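Odorant binding protein (AGAP010409-PA) (Anopheles gambiae, PDB 3L4A) probably binds and carries small hydrophobic odorant molecules as a secreted, disulfide-bonded, mainly helical member of the PBP/GOBP family. Local coordinates at residues A[76-79]-A[80-84]. Sequence-based numbering, arbitrary orientation.
Sequences EFVA and KHRAC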
ATOM      1  N   GLU A  76      -0.619  16.919   9.564  1.00 10.29           N
ATOM      2  CA  GLU A  76      -0.912  17.218   8.161  1.00  8.78           C
ATOM      3  C   GLU A  76      -0.771  15.986   7.278  1.00  9.15           C
ATOM      4  O   GLU A  76      -1.446  15.887   6.264  1.00  8.92           O
ATOM      5  CB  GLU A  76      -0.061  18.382   7.631  1.00 13.70           C
ATOM      6  CG  GLU A  76       1.427  18.162   7.652  1.00 18.47           C
ATOM      7  CD  GLU A  76       2.086  18.699   8.919  1.00 26.57           C
ATOM      8  OE1 GLU A  76       3.126  19.377   8.787  1.00 27.85           O
ATOM      9  OE2 GLU A  76       1.573  18.452  10.040  1.00 17.28           O
ATOM     10  N   PHE A  77       0.096  15.050   7.663  1.00  8.72           N
ATOM     11  CA  PHE A  77       0.224  13.783   6.936  1.00  8.31           C
ATOM     12  C   PHE A  77      -1.068  12.979   7.087  1.00  8.55           C
ATOM     13  O   PHE A  77      -1.627  12.461   6.114  1.00  9.30           O
ATOM     14  CB  PHE A  77       1.424  12.998   7.480  1.00  9.10           C
ATOM     15  CG  PHE A  77       1.570  11.607   6.920  1.00  8.50           C
ATOM     16  CD1 PHE A  77       0.936  10.527   7.523  1.00  8.70           C
ATOM     17  CD2 PHE A  77       2.371  11.373   5.811  1.00  9.56           C
ATOM     18  CE1 PHE A  77       1.084   9.239   7.017  1.00  9.27           C
ATOM     19  CE2 PHE A  77       2.521  10.093   5.309  1.00 10.13           C
ATOM     20  CZ  PHE A  77       1.878   9.030   5.908  1.00 11.23           C
ATOM     21  N   VAL A  78      -1.563  12.883   8.314  1.00  7.72           N
ATOM     22  CA  VAL A  78      -2.795  12.169   8.565  1.00  8.06           C
ATOM     23  C   VAL A  78      -3.959  12.840   7.825  1.00  9.90           C
ATOM     24  O   VAL A  78      -4.733  12.178   7.140  1.00  9.17           O
ATOM     25  CB  VAL A  78      -3.098  12.093  10.069  1.00  9.67           C
ATOM     26  CG1 VAL A  78      -4.437  11.434  10.302  1.00 12.41           C
ATOM     27  CG2 VAL A  78      -1.966  11.343  10.798  1.00 10.98           C
ATOM     28  N   ALA A  79      -4.079  14.159   7.960  1.00  9.33           N
ATOM     29  CA  ALA A  79      -5.174  14.890   7.330  1.00  9.00           C
ATOM     30  C   ALA A  79      -5.162  14.751   5.815  1.00  8.18           C
ATOM     31  O   ALA A  79      -6.196  14.516   5.195  1.00  8.51           O
ATOM     32  CB  ALA A  79      -5.090  16.359   7.700  1.00 11.52           C
ATOM     33  N   LYS A  80      -3.986  14.923   5.229  1.00  8.55           N
ATOM     34  CA  LYS A  80      -3.869  14.903   3.783  1.00  7.79           C
ATOM     35  C   LYS A  80      -4.261  13.536   3.239  1.00  8.25           C
ATOM     36  O   LYS A  80      -5.011  13.439   2.266  1.00  8.20           O
ATOM     37  CB  LYS A  80      -2.470  15.327   3.344  1.00  9.99           C
ATOM     38  CG  LYS A  80      -1.389  14.302   3.481  1.00 17.72           C
ATOM     39  CD  LYS A  80      -0.031  14.946   3.178  1.00 16.33           C
ATOM     40  CE  LYS A  80      -0.014  15.633   1.807  1.00 15.76           C
ATOM     41  NZ  LYS A  80       1.374  16.087   1.423  1.00 25.67           N
ATOM     42  N   HIS A  81      -3.809  12.476   3.897  1.00  8.51           N
ATOM     43  CA  HIS A  81      -4.126  11.143   3.394  1.00  9.63           C
ATOM     44  C   HIS A  81      -5.543  10.688   3.693  1.00  9.94           C
ATOM     45  O   HIS A  81      -6.166  10.025   2.867  1.00  9.91           O
ATOM     46  CB  HIS A  81      -3.082  10.124   3.835  1.00  8.89           C
ATOM     47  CG  HIS A  81      -1.763  10.355   3.185  1.00 11.66           C
ATOM     48  ND1 HIS A  81      -1.611  10.323   1.815  1.00 14.40           N
ATOM     49  CD2 HIS A  81      -0.559  10.698   3.693  1.00 12.78           C
ATOM     50  CE1 HIS A  81      -0.356  10.597   1.511  1.00 14.19           C
ATOM     51  NE2 HIS A  81       0.304  10.826   2.631  1.00 13.92           N
ATOM     52  N   ARG A  82      -6.067  11.051   4.856  1.00  9.07           N
ATOM     53  CA  ARG A  82      -7.477  10.784   5.132  1.00 10.76           C
ATOM     54  C   ARG A  82      -8.337  11.381   4.018  1.00  8.49           C
ATOM     55  O   ARG A  82      -9.220  10.721   3.490  1.00 10.29           O
ATOM     56  CB  ARG A  82      -7.911  11.373   6.473  1.00 12.87           C
ATOM     57  CG  ARG A  82      -7.512  10.571   7.690  1.00 18.15           C
ATOM     58  CD  ARG A  82      -8.300  11.042   8.908  1.00 23.15           C
ATOM     59  NE  ARG A  82      -7.722  10.569  10.163  1.00 34.87           N
ATOM     60  CZ  ARG A  82      -7.933   9.363  10.678  1.00 35.73           C
ATOM     61  NH1 ARG A  82      -7.367   9.023  11.830  1.00 34.83           N
ATOM     62  NH2 ARG A  82      -8.709   8.495  10.040  1.00 38.18           N
ATOM     63  N   ALA A  83      -8.054  12.626   3.638  1.00  9.42           N
ATOM     64  CA  ALA A  83      -8.816  13.294   2.589  1.00  9.23           C
ATOM     65  C   ALA A  83      -8.634  12.641   1.211  1.00  9.12           C
ATOM     66  O   ALA A  83      -9.607  12.461   0.464  1.00  9.33           O
ATOM     67  CB  ALA A  83      -8.447  14.772   2.533  1.00  9.86           C
ATOM     68  N   CYS A  84      -7.398  12.286   0.881  1.00  8.03           N
ATOM     69  CA  CYS A  84      -7.116  11.614  -0.379  1.00  7.49           C
ATOM     70  C   CYS A  84      -7.901  10.310  -0.465  1.00  9.99           C
ATOM     71  O   CYS A  84      -8.544  10.030  -1.470  1.00  9.95           O
ATOM     72  CB  CYS A  84      -5.619  11.352  -0.503  1.00  9.28           C
ATOM     73  SG  CYS A  84      -5.135  10.561  -2.047  1.00 10.85           S
TER
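His81 meets Phe77 one helical turn earlier, edge to face. The two rings are 4.6 Å apart between centroids, with their planes at 69°. CD2 of His81 does most of the touching. It stands over the centre of one Phe77 face and comes within 3.5 Å of CE2 of Phe77. NE2 of His81 follows along the same edge. Phe77 sets CG opposite its backbone N (chi1 173°), while His81 sets CG opposite its carbonyl carbon (chi1 -68°), and these two turns bring the rings together. Beyond the pair, Phe77 makes a second edge-to-face contact with Trp64 of helix 60-66, and NE2 of His81 has a weak hydrogen bond to Asp110.

Val78 and Arg82 form a second pair. Arg82 stretches out alongside Val78, both side chains heading in the same direction. CG1 of Val78 comes within 3.4 Å of NE of Arg82, and NH2 of Arg82 is hydrogen-bonded to the backbone O of Trp134. Lys80 CG lies 3.2 Å from Phe77 O, while the rest of the chain runs off from 76-79. That same CG lies over one face of the His81 ring, toward its rim.

Four successive backbone bonds, each from residue i+4 to residue i, hold the turns together. The one from Arg82 N to Val78 O is 2.9 Å long. Cys84 ties helix 75-87 to Cys106 through one of the three disulfides of the classic six-cysteine odorant-binding protein fold.

Helix 75-87 is amphipathic here. The i, i+4 aromatic pair is turned to the interior, whereas Glu76, Ala79, Lys80 and Ala83 are exposed. The histidine edge over the phenyl face probably gives a modest electrostatic attraction, and Asp110 may help to fix the imidazole's rotation.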